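Long-range contacts in putative xanthine dehydrogenase YAGS fad-binding subunit (Escherichia coli, PDB 5G5G), which probably oxidises aldehydes in the periplasm as the molybdenum-cofactor-binding subunit of a three-subunit enzyme of the xanthine dehydrogenase family: residues 397-407 against 673-681; 585-593 against 604-613. All blocks are in the same frame, centred on the assembly; numbering follows the deposited sequence.

Interaction 1: residues 397-407 against 673-681; sequences SRRQLIECLRT and IFLDDTDPI
D679 and D677 receive the side chains of S397, R398 and Q400 where the segment leaving strand 669-674, outermost in a sheet of the molybdopterin cofactor-binding region, runs antiparallel to the lead-in and first turns of helix 401-412. The D677 side chain is about 8 Å from the pterin cytosine dinucleotide. S397 OG donates to D679 OD2 at 2.6 Å, using the syn lone pair of that oxygen; chi1 of 55° sets the hydroxyl between its own backbone N and carbonyl carbon, facing the carboxylate. D679 OD1 meanwhile accepts from I681 N, which closes an Asx turn, and from a water that also donates to S397 O. Beside this turn, CB of S397 rests on CD1 of I681 at 3.7 Å.

R398 bends at its third torsion and lays its guanidinium across D677. Its NH1 binds T678 O at 2.8 Å, with the oxygen lying in the guanidinium plane. D677 OD1 instead sits over a face, 3.3 Å from R398 NE, so that salt bridge acts through charge alone. The same OD1 takes a bent bond (133°) from Q400 NE2 at 2.8 Å; the amide and carboxylate planes are nearly parallel, 12° apart, but offset, so the bond is tilted out of both. The amide also reaches D676 O, 3.2 Å from Q400 NE2. Q400 is the N-cap residue, and its backbone N donates to a water within bonding distance of D677 OD1.

Farther along the helix the contact turns apolar: L675 CD1 lies 3.8 Å from C404 SG and also touches E403 CB, while T407 OG1, alongside L675 CD2, donates to E403 O. In the second shell, K688 NZ makes a salt bridge to D679 OD2, the oxygen bound by S397 OG, and G614 N donates to D677 OD2.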
loop_
_atom_site.group_PDB
_atom_site.type_symbol
_atom_site.label_atom_id
_atom_site.label_comp_id
_atom_site.label_asym_id
_atom_site.label_seq_id
_atom_site.Cartn_x
_atom_site.Cartn_y
_atom_site.Cartn_z
ATOM N N SER C 397 -30.311 -10.177 -14.104
ATOM C CA SER C 397 -31.351 -9.287 -13.519
ATOM C C SER C 397 -31.430 -8.017 -14.321
ATOM O O SER C 397 -32.529 -7.481 -14.637
ATOM C CB SER C 397 -31.074 -9.001 -12.038
ATOM O OG SER C 397 -29.785 -8.486 -11.880
ATOM N N ARG C 398 -30.252 -7.544 -14.630
ATOM C CA ARG C 398 -30.023 -6.590 -15.675
ATOM C C ARG C 398 -28.560 -6.460 -16.013
ATOM O O ARG C 398 -27.671 -6.626 -15.170
ATOM C CB ARG C 398 -30.582 -5.234 -15.392
ATOM C CG ARG C 398 -30.018 -4.446 -14.280
ATOM C CD ARG C 398 -30.843 -3.148 -14.145
ATOM N NE ARG C 398 -30.729 -2.299 -15.372
ATOM C CZ ARG C 398 -31.245 -1.070 -15.535
ATOM N NH1 ARG C 398 -31.875 -0.462 -14.538
ATOM N NH2 ARG C 398 -31.057 -0.416 -16.684
ATOM N N ARG C 399 -28.309 -6.138 -17.263
ATOM C CA ARG C 399 -26.933 -6.198 -17.721
ATOM C C ARG C 399 -26.755 -5.145 -18.782
ATOM O O ARG C 399 -27.353 -5.261 -19.847
ATOM C CB ARG C 399 -26.598 -7.590 -18.284
ATOM C CG ARG C 399 -25.259 -7.619 -19.001
ATOM C CD ARG C 399 -24.858 -9.038 -19.324
ATOM N NE ARG C 399 -23.805 -9.045 -20.333
ATOM C CZ ARG C 399 -22.848 -9.962 -20.443
ATOM N NH1 ARG C 399 -22.733 -10.938 -19.563
ATOM N NH2 ARG C 399 -21.984 -9.868 -21.462
ATOM N N GLN C 400 -25.878 -4.194 -18.457
ATOM C CA GLN C 400 -25.593 -3.048 -19.290
ATOM C C GLN C 400 -24.118 -2.949 -19.662
ATOM O O GLN C 400 -23.590 -1.826 -19.774
ATOM C CB GLN C 400 -25.970 -1.761 -18.538
ATOM C CG GLN C 400 -27.402 -1.745 -18.158
ATOM C CD GLN C 400 -27.875 -0.342 -17.882
ATOM O OE1 GLN C 400 -28.514 0.263 -18.753
ATOM N NE2 GLN C 400 -27.580 0.182 -16.687
ATOM N N LEU C 401 -23.450 -4.097 -19.879
ATOM C CA LEU C 401 -22.081 -4.045 -20.284
ATOM C C LEU C 401 -21.906 -3.283 -21.597
ATOM O O LEU C 401 -20.984 -2.463 -21.724
ATOM C CB LEU C 401 -21.488 -5.441 -20.425
ATOM C CG LEU C 401 -20.042 -5.477 -20.929
ATOM C CD1 LEU C 401 -19.078 -4.821 -19.935
ATOM C CD2 LEU C 401 -19.626 -6.917 -21.179
ATOM N N ILE C 402 -22.766 -3.586 -22.579
ATOM C CA ILE C 402 -22.730 -2.881 -23.865
ATOM C C ILE C 402 -22.717 -1.382 -23.662
ATOM O O ILE C 402 -21.852 -0.641 -24.201
ATOM C CB ILE C 402 -23.912 -3.309 -24.743
ATOM C CG1 ILE C 402 -23.787 -4.793 -25.179
ATOM C CG2 ILE C 402 -24.039 -2.403 -25.944
ATOM C CD1 ILE C 402 -24.940 -5.330 -26.029
ATOM N N GLU C 403 -23.662 -0.915 -22.831
ATOM C CA GLU C 403 -23.773 0.516 -22.543
ATOM C C GLU C 403 -22.580 1.113 -21.782
ATOM O O GLU C 403 -22.191 2.276 -22.060
ATOM C CB GLU C 403 -25.089 0.779 -21.823
ATOM C CG GLU C 403 -26.281 0.546 -22.725
ATOM C CD GLU C 403 -26.809 -0.915 -22.803
ATOM O OE1 GLU C 403 -26.280 -1.865 -22.151
ATOM O OE2 GLU C 403 -27.760 -1.101 -23.632
ATOM N N CYS C 404 -21.979 0.335 -20.872
ATOM C CA CYS C 404 -20.721 0.748 -20.268
ATOM C C CYS C 404 -19.645 0.998 -21.349
ATOM O O CYS C 404 -18.963 2.045 -21.385
ATOM C CB CYS C 404 -20.206 -0.265 -19.282
ATOM S SG CYS C 404 -21.187 -0.328 -17.771
ATOM N N LEU C 405 -19.542 0.051 -22.285
ATOM C CA LEU C 405 -18.509 0.129 -23.285
ATOM C C LEU C 405 -18.768 1.253 -24.260
ATOM O O LEU C 405 -17.854 2.019 -24.612
ATOM C CB LEU C 405 -18.384 -1.198 -23.987
ATOM C CG LEU C 405 -17.781 -2.303 -23.145
ATOM C CD1 LEU C 405 -18.009 -3.592 -23.858
ATOM C CD2 LEU C 405 -16.296 -2.074 -22.884
ATOM N N ARG C 406 -20.012 1.388 -24.710
ATOM C CA ARG C 406 -20.339 2.478 -25.680
ATOM C C ARG C 406 -20.187 3.868 -25.073
ATOM O O ARG C 406 -19.596 4.785 -25.685
ATOM C CB ARG C 406 -21.752 2.310 -26.287
ATOM C CG ARG C 406 -21.932 1.115 -27.211
ATOM C CD ARG C 406 -23.183 1.283 -28.069
ATOM N NE ARG C 406 -23.209 0.353 -29.204
ATOM C CZ ARG C 406 -24.185 -0.514 -29.489
ATOM N NH1 ARG C 406 -25.322 -0.593 -28.771
ATOM N NH2 ARG C 406 -24.038 -1.297 -30.555
ATOM N N THR C 407 -20.678 4.034 -23.842
ATOM C CA THR C 407 -20.555 5.308 -23.135
ATOM C C THR C 407 -19.101 5.632 -22.902
ATOM O O THR C 407 -18.659 6.772 -23.163
ATOM C CB THR C 407 -21.285 5.265 -21.780
ATOM O OG1 THR C 407 -22.679 5.050 -22.015
ATOM C CG2 THR C 407 -21.116 6.566 -20.979
ATOM N N ILE C 673 -17.858 7.201 -14.470
ATOM C CA ILE C 673 -19.277 7.483 -14.813
ATOM C C ILE C 673 -20.058 6.293 -14.290
ATOM O O ILE C 673 -19.688 5.152 -14.594
ATOM C CB ILE C 673 -19.485 7.601 -16.319
ATOM C CG1 ILE C 673 -18.766 8.862 -16.864
ATOM C CG2 ILE C 673 -20.979 7.653 -16.681
ATOM C CD1 ILE C 673 -18.742 8.957 -18.360
ATOM N N PHE C 674 -21.128 6.567 -13.554
ATOM C CA PHE C 674 -22.051 5.526 -13.131
ATOM C C PHE C 674 -23.283 5.575 -13.978
ATOM O O PHE C 674 -23.960 6.589 -14.007
ATOM C CB PHE C 674 -22.434 5.670 -11.672
ATOM C CG PHE C 674 -21.266 5.473 -10.739
ATOM C CD1 PHE C 674 -20.740 4.195 -10.558
ATOM C CD2 PHE C 674 -20.760 6.530 -10.046
ATOM C CE1 PHE C 674 -19.657 3.976 -9.690
ATOM C CE2 PHE C 674 -19.677 6.326 -9.191
ATOM C CZ PHE C 674 -19.127 5.062 -9.043
ATOM N N LEU C 675 -23.579 4.491 -14.674
ATOM C CA LEU C 675 -24.874 4.371 -15.318
ATOM C C LEU C 675 -25.946 4.179 -14.261
ATOM O O LEU C 675 -25.692 3.588 -13.193
ATOM C CB LEU C 675 -24.875 3.150 -16.271
ATOM C CG LEU C 675 -23.871 3.243 -17.426
ATOM C CD1 LEU C 675 -24.075 2.102 -18.432
ATOM C CD2 LEU C 675 -23.948 4.541 -18.170
ATOM N N ASP C 676 -27.135 4.704 -14.505
ATOM C CA ASP C 676 -28.326 4.428 -13.667
ATOM C C ASP C 676 -28.584 2.933 -13.937
ATOM O O ASP C 676 -28.942 2.580 -15.053
ATOM C CB ASP C 676 -29.626 5.203 -14.123
ATOM C CG ASP C 676 -29.824 6.652 -13.515
ATOM O OD1 ASP C 676 -28.966 7.096 -12.723
ATOM O OD2 ASP C 676 -30.861 7.368 -13.867
ATOM N N ASP C 677 -28.405 2.077 -12.975
ATOM C CA ASP C 677 -28.550 0.682 -13.198
ATOM C C ASP C 677 -29.491 0.098 -12.144
ATOM O O ASP C 677 -29.398 -1.055 -11.800
ATOM C CB ASP C 677 -27.155 0.113 -13.131
ATOM C CG ASP C 677 -27.075 -1.315 -13.496
ATOM O OD1 ASP C 677 -27.591 -1.672 -14.608
ATOM O OD2 ASP C 677 -26.446 -2.097 -12.697
ATOM N N THR C 678 -30.439 0.910 -11.702
ATOM C CA THR C 678 -31.394 0.577 -10.621
ATOM C C THR C 678 -31.953 -0.826 -10.829
ATOM O O THR C 678 -32.527 -1.122 -11.913
ATOM C CB THR C 678 -32.568 1.593 -10.650
ATOM O OG1 THR C 678 -32.010 2.895 -10.462
ATOM C CG2 THR C 678 -33.564 1.345 -9.582
ATOM N N ASP C 679 -31.750 -1.690 -9.836
ATOM C CA ASP C 679 -32.018 -3.112 -9.996
ATOM C C ASP C 679 -32.951 -3.584 -8.922
ATOM O O ASP C 679 -32.505 -3.979 -7.867
ATOM C CB ASP C 679 -30.722 -3.946 -10.008
ATOM C CG ASP C 679 -30.950 -5.370 -10.566
ATOM O OD1 ASP C 679 -32.131 -5.803 -10.613
ATOM O OD2 ASP C 679 -29.961 -5.995 -11.017
ATOM N N PRO C 680 -34.254 -3.574 -9.195
ATOM C CA PRO C 680 -35.220 -4.027 -8.175
ATOM C C PRO C 680 -35.171 -5.519 -7.843
ATOM O O PRO C 680 -35.791 -5.915 -6.855
ATOM C CB PRO C 680 -36.568 -3.674 -8.756
ATOM C CG PRO C 680 -36.365 -3.384 -10.174
ATOM C CD PRO C 680 -34.926 -3.175 -10.462
ATOM N N ILE C 681 -34.425 -6.323 -8.610
ATOM C CA ILE C 681 -34.268 -7.744 -8.284
ATOM C C ILE C 681 -33.309 -7.920 -7.095
ATOM O O ILE C 681 -33.348 -8.930 -6.391
ATOM C CB ILE C 681 -33.866 -8.536 -9.536
ATOM C CG1 ILE C 681 -35.099 -8.546 -10.485
ATOM C CG2 ILE C 681 -33.444 -9.944 -9.196
ATOM C CD1 ILE C 681 -34.747 -8.938 -11.884
HETATM O O HOH W 1 -33.694 -5.591 -12.838
HETATM O O HOH W 2 -25.908 -3.812 -15.575
#

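Interaction 2: residues 585-593 against 604-613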
loop_
_atom_site.group_PDB
_atom_site.type_symbol
_atom_site.label_atom_id
_atom_site.label_comp_id
_atom_site.label_asym_id
_atom_site.label_seq_id
_atom_site.Cartn_x
_atom_site.Cartn_y
_atom_site.Cartn_z
ATOM N N THR C 585 -22.611 -7.168 -11.740
ATOM C CA THR C 585 -22.189 -5.806 -11.998
ATOM C C THR C 585 -21.136 -5.783 -13.079
ATOM O O THR C 585 -20.393 -6.745 -13.250
ATOM C CB THR C 585 -21.680 -5.133 -10.692
ATOM O OG1 THR C 585 -20.448 -5.723 -10.266
ATOM C CG2 THR C 585 -22.745 -5.232 -9.614
ATOM N N PHE C 586 -21.098 -4.672 -13.830
ATOM C CA PHE C 586 -20.318 -4.567 -15.062
ATOM C C PHE C 586 -19.585 -3.239 -15.127
ATOM O O PHE C 586 -20.035 -2.225 -14.561
ATOM C CB PHE C 586 -21.266 -4.697 -16.286
ATOM C CG PHE C 586 -22.049 -5.981 -16.285
ATOM C CD1 PHE C 586 -21.526 -7.117 -16.835
ATOM C CD2 PHE C 586 -23.284 -6.037 -15.686
ATOM C CE1 PHE C 586 -22.214 -8.323 -16.806
ATOM C CE2 PHE C 586 -23.985 -7.230 -15.626
ATOM C CZ PHE C 586 -23.432 -8.375 -16.218
ATOM N N ALA C 587 -18.482 -3.231 -15.857
ATOM C CA ALA C 587 -17.731 -2.010 -16.136
ATOM C C ALA C 587 -17.044 -2.048 -17.476
ATOM O O ALA C 587 -16.768 -3.118 -18.021
ATOM C CB ALA C 587 -16.666 -1.761 -15.050
ATOM N N GLY C 588 -16.707 -0.866 -17.961
ATOM C CA GLY C 588 -15.830 -0.701 -19.095
ATOM C C GLY C 588 -14.701 0.229 -18.670
ATOM O O GLY C 588 -14.946 1.330 -18.162
ATOM N N HIS C 589 -13.474 -0.258 -18.801
ATOM C CA HIS C 589 -12.269 0.452 -18.436
ATOM C C HIS C 589 -11.473 0.843 -19.642
ATOM O O HIS C 589 -11.165 -0.031 -20.481
ATOM C CB HIS C 589 -11.387 -0.437 -17.575
ATOM C CG HIS C 589 -11.938 -0.686 -16.217
ATOM N ND1 HIS C 589 -12.027 0.303 -15.260
ATOM C CD2 HIS C 589 -12.495 -1.786 -15.675
ATOM C CE1 HIS C 589 -12.569 -0.197 -14.171
ATOM N NE2 HIS C 589 -12.872 -1.459 -14.398
ATOM N N PHE C 590 -11.138 2.137 -19.729
ATOM C CA PHE C 590 -10.439 2.723 -20.893
ATOM C C PHE C 590 -9.207 3.454 -20.378
ATOM O O PHE C 590 -9.330 4.239 -19.433
ATOM C CB PHE C 590 -11.337 3.714 -21.667
ATOM C CG PHE C 590 -12.466 3.075 -22.382
ATOM C CD1 PHE C 590 -13.636 2.759 -21.692
ATOM C CD2 PHE C 590 -12.367 2.740 -23.747
ATOM C CE1 PHE C 590 -14.684 2.136 -22.348
ATOM C CE2 PHE C 590 -13.435 2.176 -24.413
ATOM C CZ PHE C 590 -14.598 1.825 -23.698
ATOM N N VAL C 591 -8.024 3.125 -20.899
ATOM C CA VAL C 591 -6.764 3.662 -20.406
ATOM C C VAL C 591 -5.880 4.160 -21.525
ATOM O O VAL C 591 -5.801 3.531 -22.598
ATOM C CB VAL C 591 -5.960 2.558 -19.650
ATOM C CG1 VAL C 591 -4.594 3.073 -19.265
ATOM C CG2 VAL C 591 -6.752 2.056 -18.460
ATOM N N GLU C 592 -5.218 5.283 -21.275
ATOM C CA GLU C 592 -4.154 5.762 -22.133
ATOM C C GLU C 592 -2.855 5.673 -21.353
ATOM O O GLU C 592 -2.801 6.144 -20.175
ATOM C CB GLU C 592 -4.452 7.199 -22.618
ATOM C CG GLU C 592 -3.354 7.819 -23.480
ATOM C CD GLU C 592 -3.646 9.273 -23.831
ATOM O OE1 GLU C 592 -4.659 9.564 -24.457
ATOM O OE2 GLU C 592 -2.821 10.134 -23.513
ATOM N N VAL C 593 -1.826 5.050 -21.941
ATOM C CA VAL C 593 -0.535 4.943 -21.281
ATOM C C VAL C 593 0.555 5.553 -22.113
ATOM O O VAL C 593 0.410 5.694 -23.353
ATOM C CB VAL C 593 -0.074 3.501 -21.032
ATOM C CG1 VAL C 593 -1.051 2.850 -20.132
ATOM C CG2 VAL C 593 0.071 2.730 -22.354
ATOM N N VAL C 604 0.902 5.865 -16.636
ATOM C CA VAL C 604 -0.471 6.007 -17.060
ATOM C C VAL C 604 -0.822 7.465 -17.253
ATOM O O VAL C 604 -0.566 8.289 -16.381
ATOM C CB VAL C 604 -1.429 5.352 -16.077
ATOM C CG1 VAL C 604 -2.881 5.349 -16.604
ATOM C CG2 VAL C 604 -0.969 3.920 -15.813
ATOM N N ARG C 605 -1.470 7.773 -18.373
ATOM C CA ARG C 605 -1.827 9.131 -18.745
ATOM C C ARG C 605 -3.256 9.559 -18.483
ATOM O O ARG C 605 -3.469 10.727 -18.159
ATOM C CB ARG C 605 -1.510 9.377 -20.201
ATOM C CG ARG C 605 -0.001 9.360 -20.442
ATOM C CD ARG C 605 0.350 9.069 -21.887
ATOM N NE ARG C 605 -0.093 10.129 -22.804
ATOM C CZ ARG C 605 0.661 11.139 -23.254
ATOM N NH1 ARG C 605 1.914 11.266 -22.896
ATOM N NH2 ARG C 605 0.142 12.001 -24.116
ATOM N N ARG C 606 -4.213 8.631 -18.598
ATOM C CA ARG C 606 -5.615 8.909 -18.421
ATOM C C ARG C 606 -6.318 7.584 -18.177
ATOM O O ARG C 606 -5.984 6.579 -18.829
ATOM C CB ARG C 606 -6.121 9.561 -19.700
ATOM C CG ARG C 606 -7.507 10.111 -19.634
ATOM C CD ARG C 606 -7.711 11.037 -20.847
ATOM N NE ARG C 606 -7.256 10.517 -22.156
ATOM C CZ ARG C 606 -8.055 10.150 -23.174
ATOM N NH1 ARG C 606 -9.365 10.182 -23.072
ATOM N NH2 ARG C 606 -7.553 9.753 -24.320
ATOM N N MET C 607 -7.263 7.583 -17.225
ATOM C CA MET C 607 -8.128 6.417 -16.992
ATOM C C MET C 607 -9.578 6.825 -16.882
ATOM O O MET C 607 -9.879 7.833 -16.249
ATOM C CB MET C 607 -7.701 5.684 -15.713
ATOM C CG MET C 607 -6.246 5.294 -15.680
ATOM S SD MET C 607 -5.846 4.525 -14.083
ATOM C CE MET C 607 -6.647 2.957 -14.254
ATOM N N LEU C 608 -10.445 6.025 -17.515
ATOM C CA LEU C 608 -11.890 6.168 -17.414
ATOM C C LEU C 608 -12.479 4.824 -17.010
ATOM O O LEU C 608 -12.132 3.801 -17.586
ATOM C CB LEU C 608 -12.524 6.635 -18.713
ATOM C CG LEU C 608 -14.058 6.642 -18.773
ATOM C CD1 LEU C 608 -14.652 7.646 -17.802
ATOM C CD2 LEU C 608 -14.536 6.925 -20.192
ATOM N N ALA C 609 -13.349 4.815 -16.019
ATOM C CA ALA C 609 -14.188 3.645 -15.699
ATOM C C ALA C 609 -15.669 4.025 -15.860
ATOM O O ALA C 609 -16.126 5.009 -15.268
ATOM C CB ALA C 609 -13.951 3.182 -14.286
ATOM N N VAL C 610 -16.407 3.226 -16.615
ATOM C CA VAL C 610 -17.831 3.352 -16.670
ATOM C C VAL C 610 -18.451 2.100 -16.019
ATOM O O VAL C 610 -18.239 0.975 -16.481
ATOM C CB VAL C 610 -18.348 3.557 -18.112
ATOM C CG1 VAL C 610 -19.853 3.769 -18.109
ATOM C CG2 VAL C 610 -17.644 4.742 -18.827
ATOM N N CYS C 611 -19.212 2.306 -14.928
ATOM C CA CYS C 611 -19.729 1.229 -14.096
ATOM C C CYS C 611 -21.244 1.170 -14.056
ATOM O O CYS C 611 -21.937 2.232 -14.006
ATOM C CB CYS C 611 -19.226 1.461 -12.675
ATOM S SG CYS C 611 -17.459 1.412 -12.562
ATOM N N ALA C 612 -21.746 -0.067 -14.012
ATOM C CA ALA C 612 -23.155 -0.378 -13.783
ATOM C C ALA C 612 -23.243 -1.284 -12.552
ATOM O O ALA C 612 -22.906 -2.483 -12.606
ATOM C CB ALA C 612 -23.738 -1.056 -15.000
ATOM N N ALA C 613 -23.632 -0.672 -11.421
ATOM C CA ALA C 613 -23.600 -1.328 -10.112
ATOM C C ALA C 613 -24.901 -1.063 -9.339
ATOM O O ALA C 613 -24.933 -0.792 -8.132
ATOM C CB ALA C 613 -22.386 -0.824 -9.354
HETATM O O HOH W 3 -10.198 2.526 -15.705
HETATM O O HOH W 4 -4.430 12.228 -22.403
#
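F590 and L608 sit side by side as a hydrogen-bonded pair of the antiparallel hairpin formed by strands 584-596 and 602-612, with F590 CB and L608 CB 4.3 Å apart. On that same face G588, with no side chain, faces the branched V610 across the pair. On the other face the imidazole of H589 lies obliquely against the small A609, with H589 ND1 and A609 CB at 3.6 Å, and the A587 methyl meets C611 SG. V591 is a bump with two contacts. Its CG1, anti to the backbone N (chi1 174°), meets V604 CG1 at 3.9 Å, and its CG2 turns to M607 CG. Helices 698-710 and 619-638 pack over this face through V698, A701 and M630. The hairpin ends at A613, which touches the pterin cytosine dinucleotide.

A classic beta bulge shifts the register by one residue between E592 and V593: R605 N and R606 N both donate to E592 O, from the same face of its carbonyl plane. The extended E592 side chain then reaches between two arginines. R605 NE meets OE2 of E592 at 2.8 Å, on the anti lone pair, with the planes 29° apart; R606 NH2 meets E592 OE1 at 2.9 Å, with the planes nearly perpendicular (80°). D426 pairs with R605, F412 accepts from R606 NH1 at its carbonyl O and makes a cation-pi contact with R606, and H433 donates to E592 OE1, so the glutamate is fixed at both oxygens and probably stays ionised.

Starting from the N terminus, the chain first lays down 397-407, at the start of helix 401-412, and meets its partner only after another 265 residues. Within that span falls interaction 2, whose 585-593 and 604-613 are joined by ten residues, the strand ends and a short turn between them, so the hairpin closes locally and lies wholly inside the long loop of interaction 1; the two do not cross. Both reach one sheet, since strand 602-612 also neighbours strand 669-674. C611 joins them: its N and O probably bond to I673 O and L675 N. L405 O also packs against F590 CZ, tying the helix to the hairpin.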